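Side-chain contacts in DNA helicase RecQ (Deinococcus radiodurans, PDB 4Q48), which probably couples ATP hydrolysis to the unwinding of duplex DNA while translocating along it in the 3'-5' direction: residues 9-14 / 60-65; 133-138 / 168-173; 210-215 / 325-330; 373-378 / 384-389. All coordinates share one frame; numbering follows the deposited sequence.

Contact 1: 9-14 / 60-65; sequences HDRALH and SLLRPG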
# COMPACT_ATOMS: atom_id res chain seq x y z
N HIS A 9 26.90 -2.97 16.64
CA HIS A 9 26.17 -2.94 15.36
C HIS A 9 26.80 -3.75 14.21
O HIS A 9 26.12 -4.11 13.25
CB HIS A 9 26.02 -1.47 14.92
CG HIS A 9 25.35 -1.29 13.59
ND1 HIS A 9 26.05 -0.98 12.44
CD2 HIS A 9 24.05 -1.38 13.22
CE1 HIS A 9 25.22 -0.89 11.42
NE2 HIS A 9 23.99 -1.12 11.87
N ASP A 10 28.09 -4.06 14.33
CA ASP A 10 28.81 -4.69 13.22
C ASP A 10 28.77 -6.22 13.11
O ASP A 10 29.24 -6.78 12.11
CB ASP A 10 30.28 -4.24 13.27
CG ASP A 10 30.43 -2.73 13.35
OD1 ASP A 10 29.77 -2.01 12.55
OD2 ASP A 10 31.24 -2.25 14.17
N ARG A 11 28.27 -6.92 14.12
CA ARG A 11 28.08 -8.35 13.96
C ARG A 11 26.96 -8.60 12.95
O ARG A 11 26.92 -9.65 12.29
CB ARG A 11 27.76 -9.00 15.29
CG ARG A 11 27.46 -10.49 15.24
CD ARG A 11 27.37 -10.99 16.66
NE ARG A 11 26.93 -9.90 17.53
CZ ARG A 11 26.12 -10.03 18.56
NH1 ARG A 11 25.62 -11.23 18.87
NH2 ARG A 11 25.79 -8.97 19.28
N ALA A 12 26.07 -7.62 12.83
CA ALA A 12 24.99 -7.70 11.85
C ALA A 12 25.56 -7.76 10.44
O ALA A 12 25.18 -8.62 9.64
CB ALA A 12 24.05 -6.50 12.00
N LEU A 13 26.50 -6.86 10.16
CA LEU A 13 27.20 -6.84 8.89
C LEU A 13 27.94 -8.12 8.56
O LEU A 13 27.97 -8.52 7.40
CB LEU A 13 28.18 -5.66 8.85
CG LEU A 13 27.49 -4.29 8.77
CD1 LEU A 13 28.49 -3.15 8.97
CD2 LEU A 13 26.71 -4.13 7.46
N HIS A 14 28.57 -8.75 9.54
CA HIS A 14 29.23 -10.03 9.26
C HIS A 14 28.22 -11.07 8.77
O HIS A 14 28.50 -11.85 7.86
CB HIS A 14 29.97 -10.54 10.49
CG HIS A 14 30.57 -11.90 10.31
ND1 HIS A 14 29.85 -13.06 10.48
CD2 HIS A 14 31.83 -12.28 10.01
CE1 HIS A 14 30.63 -14.10 10.27
NE2 HIS A 14 31.84 -13.66 9.98
N SER A 60 16.59 -12.09 14.16
CA SER A 60 16.43 -13.42 14.75
C SER A 60 17.79 -14.14 14.85
O SER A 60 18.03 -14.91 15.80
CB SER A 60 15.42 -14.25 13.96
OG SER A 60 14.12 -13.64 13.95
N LEU A 61 18.69 -13.87 13.92
CA LEU A 61 20.01 -14.48 14.01
C LEU A 61 20.88 -13.78 15.05
O LEU A 61 21.79 -14.38 15.64
CB LEU A 61 20.72 -14.46 12.66
CG LEU A 61 20.10 -15.34 11.58
CD1 LEU A 61 21.00 -15.34 10.34
CD2 LEU A 61 19.80 -16.75 12.08
N LEU A 62 20.63 -12.50 15.26
CA LEU A 62 21.46 -11.73 16.18
C LEU A 62 21.11 -11.98 17.65
O LEU A 62 22.00 -12.03 18.50
CB LEU A 62 21.39 -10.24 15.84
CG LEU A 62 22.14 -10.00 14.54
CD1 LEU A 62 21.75 -8.68 13.86
CD2 LEU A 62 23.64 -10.04 14.80
N ARG A 63 19.83 -12.11 17.95
CA ARG A 63 19.41 -12.36 19.32
C ARG A 63 19.32 -13.86 19.64
O ARG A 63 18.96 -14.67 18.78
CB ARG A 63 18.08 -11.66 19.59
CG ARG A 63 18.16 -10.21 19.14
CD ARG A 63 17.00 -9.35 19.58
NE ARG A 63 16.94 -9.26 21.03
CZ ARG A 63 15.90 -9.65 21.74
NH1 ARG A 63 14.85 -10.15 21.11
NH2 ARG A 63 15.91 -9.54 23.06
N PRO A 64 19.68 -14.25 20.87
CA PRO A 64 19.63 -15.67 21.20
C PRO A 64 18.20 -16.18 21.11
O PRO A 64 17.28 -15.50 21.53
CB PRO A 64 20.13 -15.73 22.65
CG PRO A 64 20.73 -14.41 22.91
CD PRO A 64 20.02 -13.44 22.04
N GLY A 65 18.03 -17.37 20.56
CA GLY A 65 16.72 -17.97 20.48
C GLY A 65 16.06 -17.72 19.14
O GLY A 65 16.63 -17.06 18.25

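Contact 2: 133-138 / 168-173; sequences LLERAP and AERFPE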
# COMPACT_ATOMS: atom_id res chain seq x y z
N LEU A 133 3.69 -23.17 25.19
CA LEU A 133 5.00 -23.68 24.76
C LEU A 133 5.98 -22.53 24.60
O LEU A 133 7.15 -22.60 25.03
CB LEU A 133 4.94 -24.42 23.43
CG LEU A 133 4.28 -25.79 23.26
CD1 LEU A 133 4.90 -26.42 22.05
CD2 LEU A 133 4.45 -26.70 24.46
N LEU A 134 5.48 -21.46 24.01
CA LEU A 134 6.33 -20.33 23.72
C LEU A 134 6.91 -19.79 25.01
O LEU A 134 8.06 -19.35 25.04
CB LEU A 134 5.51 -19.26 22.99
CG LEU A 134 5.22 -19.66 21.53
CD1 LEU A 134 4.14 -18.78 20.94
CD2 LEU A 134 6.49 -19.57 20.70
N GLU A 135 6.12 -19.87 26.08
CA GLU A 135 6.54 -19.35 27.37
C GLU A 135 7.73 -20.14 27.89
O GLU A 135 8.59 -19.58 28.60
CB GLU A 135 5.38 -19.38 28.35
CG GLU A 135 4.68 -18.05 28.46
CD GLU A 135 3.41 -18.11 29.31
OE1 GLU A 135 3.11 -19.18 29.87
OE2 GLU A 135 2.69 -17.08 29.39
N ARG A 136 7.79 -21.42 27.52
CA ARG A 136 8.91 -22.29 27.89
C ARG A 136 9.84 -22.66 26.71
O ARG A 136 10.51 -23.69 26.72
CB ARG A 136 8.38 -23.57 28.60
CG ARG A 136 7.19 -24.27 27.93
CD ARG A 136 6.56 -25.33 28.84
NE ARG A 136 5.88 -26.44 28.17
CZ ARG A 136 6.48 -27.54 27.70
NH1 ARG A 136 7.78 -27.69 27.84
NH2 ARG A 136 5.78 -28.49 27.11
N ALA A 137 9.90 -21.79 25.70
CA ALA A 137 10.84 -21.95 24.58
C ALA A 137 11.72 -20.71 24.42
O ALA A 137 11.32 -19.60 24.77
CB ALA A 137 10.09 -22.22 23.29
N PRO A 138 12.95 -20.90 23.91
CA PRO A 138 13.86 -19.75 23.82
C PRO A 138 13.48 -18.88 22.64
O PRO A 138 13.76 -19.23 21.50
CB PRO A 138 15.21 -20.40 23.63
CG PRO A 138 14.92 -21.71 23.03
CD PRO A 138 13.61 -22.15 23.55
N ALA A 168 1.53 -8.86 22.77
CA ALA A 168 1.96 -7.82 23.69
C ALA A 168 1.51 -8.09 25.14
O ALA A 168 2.12 -7.58 26.08
CB ALA A 168 1.46 -6.49 23.22
N GLU A 169 0.44 -8.86 25.32
CA GLU A 169 -0.00 -9.22 26.68
C GLU A 169 0.88 -10.26 27.33
O GLU A 169 1.58 -9.99 28.29
CB GLU A 169 -1.43 -9.73 26.67
CG GLU A 169 -2.47 -8.71 27.09
CD GLU A 169 -3.83 -8.97 26.46
OE1 GLU A 169 -4.17 -8.30 25.43
OE2 GLU A 169 -4.55 -9.85 26.98
N ARG A 170 0.88 -11.46 26.75
CA ARG A 170 1.53 -12.59 27.38
C ARG A 170 3.05 -12.54 27.27
O ARG A 170 3.75 -13.23 28.01
CB ARG A 170 0.96 -13.90 26.83
CG ARG A 170 -0.34 -14.23 27.56
CD ARG A 170 -0.99 -15.52 27.18
NE ARG A 170 -0.23 -16.65 27.67
CZ ARG A 170 -0.63 -17.92 27.58
NH1 ARG A 170 -1.79 -18.22 27.02
NH2 ARG A 170 0.15 -18.89 28.05
N PHE A 171 3.56 -11.70 26.36
CA PHE A 171 5.00 -11.55 26.17
C PHE A 171 5.42 -10.10 26.01
O PHE A 171 5.92 -9.73 24.96
CB PHE A 171 5.47 -12.31 24.92
CG PHE A 171 4.96 -13.72 24.84
CD1 PHE A 171 3.75 -14.00 24.25
CD2 PHE A 171 5.70 -14.76 25.37
CE1 PHE A 171 3.29 -15.28 24.20
CE2 PHE A 171 5.26 -16.04 25.33
CZ PHE A 171 4.05 -16.31 24.74
N PRO A 172 5.23 -9.28 27.06
CA PRO A 172 5.60 -7.86 26.97
C PRO A 172 7.09 -7.66 26.75
O PRO A 172 7.53 -6.74 26.06
CB PRO A 172 5.19 -7.30 28.33
CG PRO A 172 4.19 -8.28 28.86
CD PRO A 172 4.65 -9.61 28.37
N GLU A 173 7.87 -8.53 27.36
CA GLU A 173 9.32 -8.37 27.38
C GLU A 173 9.97 -8.70 26.05
O GLU A 173 11.09 -8.27 25.81
CB GLU A 173 9.91 -9.23 28.51
CG GLU A 173 10.02 -10.71 28.17
CD GLU A 173 8.67 -11.44 28.10
OE1 GLU A 173 7.60 -10.83 28.43
OE2 GLU A 173 8.68 -12.65 27.72

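Contact 3: 210-215 / 325-330; sequences PNIQYR and GRAGRD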
# COMPACT_ATOMS: atom_id res chain seq x y z
N PRO A 210 12.07 5.06 -9.27
CA PRO A 210 12.44 6.21 -10.10
C PRO A 210 12.50 5.96 -11.63
O PRO A 210 12.27 6.89 -12.43
CB PRO A 210 13.84 6.55 -9.58
CG PRO A 210 13.80 6.08 -8.15
CD PRO A 210 13.03 4.82 -8.18
N ASN A 211 12.80 4.72 -12.03
CA ASN A 211 13.01 4.44 -13.44
C ASN A 211 11.69 4.20 -14.15
O ASN A 211 11.63 4.18 -15.39
CB ASN A 211 13.99 3.27 -13.62
CG ASN A 211 13.50 2.00 -12.98
OD1 ASN A 211 13.19 1.98 -11.79
ND2 ASN A 211 13.45 0.93 -13.76
N ILE A 212 10.62 4.05 -13.35
CA ILE A 212 9.28 3.92 -13.91
C ILE A 212 8.66 5.30 -14.02
O ILE A 212 8.50 5.98 -12.99
CB ILE A 212 8.38 3.04 -13.05
CG1 ILE A 212 8.98 1.65 -12.88
CG2 ILE A 212 6.98 2.98 -13.65
CD1 ILE A 212 8.24 0.78 -11.89
N GLN A 213 8.34 5.71 -15.25
CA GLN A 213 7.65 6.99 -15.47
C GLN A 213 6.13 6.80 -15.40
O GLN A 213 5.59 5.93 -16.09
CB GLN A 213 8.05 7.59 -16.81
CG GLN A 213 7.13 8.69 -17.25
CD GLN A 213 7.67 9.55 -18.38
OE1 GLN A 213 6.96 9.85 -19.35
NE2 GLN A 213 8.92 9.97 -18.25
N TYR A 214 5.43 7.57 -14.55
CA TYR A 214 3.97 7.36 -14.38
C TYR A 214 3.10 8.28 -15.26
O TYR A 214 3.32 9.49 -15.32
CB TYR A 214 3.57 7.52 -12.91
CG TYR A 214 4.19 6.46 -12.03
CD1 TYR A 214 3.57 5.23 -11.82
CD2 TYR A 214 5.43 6.69 -11.43
CE1 TYR A 214 4.15 4.27 -11.02
CE2 TYR A 214 6.03 5.73 -10.65
CZ TYR A 214 5.39 4.52 -10.44
OH TYR A 214 6.02 3.60 -9.64
N ARG A 215 2.16 7.66 -15.98
CA ARG A 215 1.22 8.40 -16.81
C ARG A 215 -0.21 7.91 -16.69
O ARG A 215 -0.49 6.71 -16.82
CB ARG A 215 1.59 8.33 -18.28
CG ARG A 215 2.89 9.00 -18.67
CD ARG A 215 3.02 8.90 -20.18
NE ARG A 215 4.41 8.74 -20.55
CZ ARG A 215 4.81 8.34 -21.74
NH1 ARG A 215 3.90 8.05 -22.66
NH2 ARG A 215 6.11 8.21 -21.99
N GLY A 325 4.41 -1.91 -10.78
CA GLY A 325 5.69 -2.23 -10.21
C GLY A 325 6.38 -3.41 -10.84
O GLY A 325 7.53 -3.67 -10.57
N ARG A 326 5.67 -4.14 -11.70
CA ARG A 326 6.28 -5.28 -12.37
C ARG A 326 7.14 -4.84 -13.52
O ARG A 326 7.78 -5.65 -14.19
CB ARG A 326 5.22 -6.25 -12.89
CG ARG A 326 4.43 -6.91 -11.82
CD ARG A 326 3.84 -8.17 -12.31
NE ARG A 326 3.50 -9.08 -11.22
CZ ARG A 326 2.32 -9.09 -10.63
NH1 ARG A 326 1.38 -8.24 -11.03
NH2 ARG A 326 2.07 -9.96 -9.65
N ALA A 327 7.21 -3.54 -13.70
CA ALA A 327 7.94 -2.97 -14.80
C ALA A 327 9.31 -2.58 -14.33
O ALA A 327 9.52 -2.42 -13.14
CB ALA A 327 7.21 -1.78 -15.37
N GLY A 328 10.26 -2.54 -15.26
CA GLY A 328 11.57 -2.00 -15.02
C GLY A 328 12.34 -2.62 -13.88
O GLY A 328 13.02 -1.92 -13.14
N ARG A 329 12.28 -3.94 -13.76
CA ARG A 329 12.95 -4.60 -12.64
C ARG A 329 14.41 -4.78 -12.99
O ARG A 329 15.17 -5.38 -12.23
CB ARG A 329 12.27 -5.92 -12.28
CG ARG A 329 10.90 -5.72 -11.66
CD ARG A 329 10.93 -5.55 -10.16
NE ARG A 329 9.56 -5.57 -9.64
CZ ARG A 329 9.22 -5.74 -8.36
NH1 ARG A 329 10.16 -5.96 -7.45
NH2 ARG A 329 7.94 -5.74 -8.01
N ASP A 330 14.80 -4.28 -14.16
CA ASP A 330 16.21 -4.27 -14.52
C ASP A 330 16.84 -2.89 -14.32
O ASP A 330 17.96 -2.64 -14.76
CB ASP A 330 16.39 -4.71 -15.97
CG ASP A 330 15.64 -3.80 -16.96
OD1 ASP A 330 14.93 -2.84 -16.53
OD2 ASP A 330 15.78 -4.05 -18.18

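Contact 4: 373-378 / 384-389; sequences LTYCEA and QVLLHY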
# COMPACT_ATOMS: atom_id res chain seq x y z
N LEU A 373 -8.96 7.73 -7.62
CA LEU A 373 -9.41 8.89 -8.38
C LEU A 373 -8.64 10.16 -8.01
O LEU A 373 -8.31 10.97 -8.88
CB LEU A 373 -10.91 9.10 -8.17
CG LEU A 373 -11.81 8.08 -8.86
CD1 LEU A 373 -13.26 8.42 -8.68
CD2 LEU A 373 -11.51 8.05 -10.34
N THR A 374 -8.34 10.34 -6.74
CA THR A 374 -7.55 11.50 -6.33
C THR A 374 -6.17 11.45 -6.97
O THR A 374 -5.65 12.47 -7.40
CB THR A 374 -7.48 11.58 -4.83
OG1 THR A 374 -8.80 11.85 -4.35
CG2 THR A 374 -6.58 12.67 -4.37
N TYR A 375 -5.57 10.25 -7.05
CA TYR A 375 -4.29 10.08 -7.74
C TYR A 375 -4.46 10.34 -9.24
O TYR A 375 -3.63 11.03 -9.84
CB TYR A 375 -3.70 8.69 -7.49
CG TYR A 375 -2.59 8.30 -8.43
CD1 TYR A 375 -1.34 8.90 -8.36
CD2 TYR A 375 -2.78 7.32 -9.39
CE1 TYR A 375 -0.32 8.55 -9.22
CE2 TYR A 375 -1.78 6.96 -10.26
CZ TYR A 375 -0.54 7.57 -10.16
OH TYR A 375 0.48 7.20 -11.01
N CYS A 376 -5.51 9.81 -9.84
CA CYS A 376 -5.72 10.03 -11.27
C CYS A 376 -5.83 11.52 -11.61
O CYS A 376 -5.44 11.95 -12.69
CB CYS A 376 -6.97 9.28 -11.77
SG CYS A 376 -6.78 7.45 -11.76
N GLU A 377 -6.37 12.30 -10.69
CA GLU A 377 -6.67 13.71 -10.96
C GLU A 377 -5.60 14.70 -10.53
O GLU A 377 -5.87 15.91 -10.48
CB GLU A 377 -8.01 14.06 -10.30
CG GLU A 377 -9.19 13.74 -11.17
CD GLU A 377 -10.43 13.45 -10.37
OE1 GLU A 377 -10.47 13.84 -9.19
OE2 GLU A 377 -11.36 12.79 -10.92
N ALA A 378 -4.42 14.21 -10.19
CA ALA A 378 -3.40 15.07 -9.59
C ALA A 378 -3.11 16.32 -10.40
O ALA A 378 -3.01 16.30 -11.64
CB ALA A 378 -2.13 14.31 -9.36
N GLN A 384 4.45 12.01 -6.14
CA GLN A 384 4.23 12.50 -4.79
C GLN A 384 2.91 12.00 -4.21
O GLN A 384 2.88 11.52 -3.07
CB GLN A 384 4.26 14.03 -4.74
CG GLN A 384 5.66 14.62 -4.70
CD GLN A 384 5.68 16.14 -4.77
OE1 GLN A 384 4.78 16.78 -5.34
NE2 GLN A 384 6.72 16.74 -4.21
N VAL A 385 1.83 12.07 -4.99
CA VAL A 385 0.53 11.63 -4.49
C VAL A 385 0.51 10.13 -4.23
O VAL A 385 -0.04 9.68 -3.23
CB VAL A 385 -0.60 11.99 -5.47
CG1 VAL A 385 -1.90 11.23 -5.14
CG2 VAL A 385 -0.85 13.51 -5.49
N LEU A 386 1.11 9.37 -5.15
CA LEU A 386 1.15 7.89 -5.08
C LEU A 386 1.90 7.40 -3.85
O LEU A 386 1.41 6.55 -3.11
CB LEU A 386 1.79 7.31 -6.35
CG LEU A 386 2.18 5.82 -6.40
CD1 LEU A 386 0.95 4.94 -6.31
CD2 LEU A 386 2.90 5.52 -7.68
N LEU A 387 3.07 7.98 -3.63
CA LEU A 387 3.97 7.57 -2.56
C LEU A 387 3.39 7.97 -1.21
O LEU A 387 3.56 7.25 -0.21
CB LEU A 387 5.36 8.17 -2.80
CG LEU A 387 6.07 7.61 -4.06
CD1 LEU A 387 7.43 8.21 -4.27
CD2 LEU A 387 6.20 6.10 -4.01
N HIS A 388 2.64 9.07 -1.18
CA HIS A 388 2.01 9.56 0.04
C HIS A 388 0.99 8.55 0.59
O HIS A 388 0.85 8.37 1.80
CB HIS A 388 1.34 10.91 -0.22
CG HIS A 388 0.44 11.37 0.90
ND1 HIS A 388 0.92 12.02 2.02
CD2 HIS A 388 -0.89 11.23 1.09
CE1 HIS A 388 -0.08 12.28 2.84
NE2 HIS A 388 -1.19 11.80 2.30
N TYR A 389 0.30 7.87 -0.31
CA TYR A 389 -0.66 6.85 0.08
C TYR A 389 0.02 5.74 0.91
O TYR A 389 -0.59 5.14 1.79
CB TYR A 389 -1.30 6.26 -1.16
CG TYR A 389 -2.47 5.34 -0.95
CD1 TYR A 389 -3.75 5.86 -0.71
CD2 TYR A 389 -2.31 3.96 -0.97
CE1 TYR A 389 -4.84 5.01 -0.52
CE2 TYR A 389 -3.40 3.10 -0.78
CZ TYR A 389 -4.67 3.63 -0.57
OH TYR A 389 -5.75 2.79 -0.39

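Contact 1: 9-14 / 60-65
Leu62 reaches across from the end of helix 50-62 and sets its two methyl branches against neighbouring residues of helix 10-20. CD1 meets the methyl of Ala12, 3.7 Å from its CB, while CD2 turns to the arginine and lies 3.9 Å from Arg11 CG. The forked leucine thus straddles two successive residues, and the small Ala12 lets the tip of the branch come close to the helix backbone. Arg11 and Leu62 run past one another in opposite directions rather than meeting end to end. With CG anti to the backbone N (chi1 177°), the arginine starts out extended and then bends at chi3, which carries its guanidinium over CD2; that methyl sits 4.2 Å above the guanidinium plane, toward its rim. This pairs the aliphatic stem of Arg11 with the leucine while its charged end stays at the surface. The packing belongs to the first RecA-like domain of the helicase, where helix 50-62 begins at the P-loop residues Gly51, Lys52 and Ser53, which bind ADP in a structure of this protein. Helix 10-20 lies against its far end. Leu62 also touches Leu15 and Val33, which extend the apolar patch along helix 10-20 and onto helix 29-37. Ala12 also rests on Phe25, in the loop that carries the ADP-binding residues Ala24 and Arg26.

Contact 2: 133-138 / 168-173
The ring of Phe171 is brought to helix 128-135 by a first torsion that places CG anti to the carbonyl carbon (chi1 -49°), and the preceding Arg170, bent at chi3 (71°), turns its guanidinium to the carboxylate of Glu135. Extended beyond CG, the glutamate carries its methylene part past the ring and its acid end on to the arginine. Glu135 CG lies 3.8 Å from Phe171 CE2, and Leu134 CB is 3.7 Å from Phe171 CZ; both meet the ring obliquely. Phenylalanine suits this place because its far rim can touch two successive helical residues at once. Glu135 and Arg170 cross at about a right angle, their planes 59° apart. OE2 comes in at the guanidinium edge, 3.4 Å from both Arg170 NE and Arg170 NH2, and OE1 adds a further long contact to NH2. All three bonds are weak, so this is a loose salt bridge at the surface. Asp132, a turn earlier on the same helix, is the stronger salt-bridge partner of Arg170 NH2, and the two acids probably hold the arginine between them. Phe171 also meets Phe142 of strand 139-145. Here the ends of two helices, leading into the adjacent parallel strands 139-145 and 176-180, meet through these side chains, as in the alpha/beta layering of a RecA-like helicase domain.

Contact 3: 210-215 / 325-330
Asn211 gives the one hydrogen bond between these segments: its ND2 donates to Gly328 O over 2.9 Å, with an N-H...O angle of 159°. The acceptor lies nearly in the amide plane of the asparagine, and the donor approaches in the carbonyl plane, on a lone pair. Its chi1 of 60° places CG between the backbone N and the carbonyl carbon, from where ND2 meets Gly328 O. Next to it Ile212 adds van der Waals packing, mostly against backbone atoms. Its CD1 reaches 3.7 Å from Ala327 O and 4.3 Å from Gly325 CA, with the methyl of Ala327 at a longer 4.4 Å. Gly328 has positive phi (56°), a conformation that glycine takes easily.

A second shell fixes both partners. Asn211 ND2 also donates to Leu332 O, so the one amide spans two carbonyls of the loop before strand 334-340, while Arg209 binds Gly325 O and reaches weakly to Ala327 O and Gly328 O. Ile212 packs on Ala336 of the neighbouring parallel strand 334-340. The sequence of 325-330, with the residues just before it, matches helicase motif VI, and Arg326 NH1 is held by Tyr242 OH in the second RecA-like domain.

Gly325 O and Gly328 O each accept from side chains of the residues leading into edge strand 212-218, and these bonds probably help to set the shape of a loop that has no regular secondary structure.

Contact 4: 373-378 / 384-389
Tyr375 sets its CA and CB against Val385 CG1, at 3.7 and 3.9 Å. The two residues face each other across a helical hairpin of the RecQ zinc-binding domain, in which helices 359-376 and 382-389 are joined by a short turn containing Cys381, one of the four zinc ligands. Val385 uses both branches: CG1, which meets Tyr375, lies near the plane of the tyrosine ring, at its edge, and CG2 is 4.2 Å from Ala378 CB in the turn after the helix. A branched valine and a small alanine suit this close approach, where Tyr375 CA and Val385 CA are 6.0 Å apart. The ring itself goes further. With CG anti to the backbone N (chi1 165°), it swings to Leu386, whose CB it meets obliquely, 3.8 Å from Tyr375 CE1.

Tyrosine adds a polar end to this apolar packing. Its ring also makes a cation-pi contact with Arg382, and Arg382 NH2 donates to Tyr375 O, so one arginine braces both ring and backbone. At the far tip, Tyr375 OH is hydrogen-bonded to Tyr320 OH of helix 317-324.

How the contacts relate
From the N terminus, contact 1 closes a loop that takes in the P-loop and ties helix 10-20 to the end of helix 50-62. Contact 2 closes a second, later loop around strand 139-145 in the same RecA-like domain; the two touch where Gly65 meets Pro138. Contact 3 spans the longest stretch, joining edge strand 212-218 to the loop before strand 334-340 in the second RecA-like domain. Contact 4 is a short-range hairpin in the zinc-binding region. All four lie in series, none nested or crossing. Tyr214 links contact 3 to contact 4 by packing on Tyr375 and Leu386, whereas contacts 2 and 3 lie on opposite sides of the chain's centre.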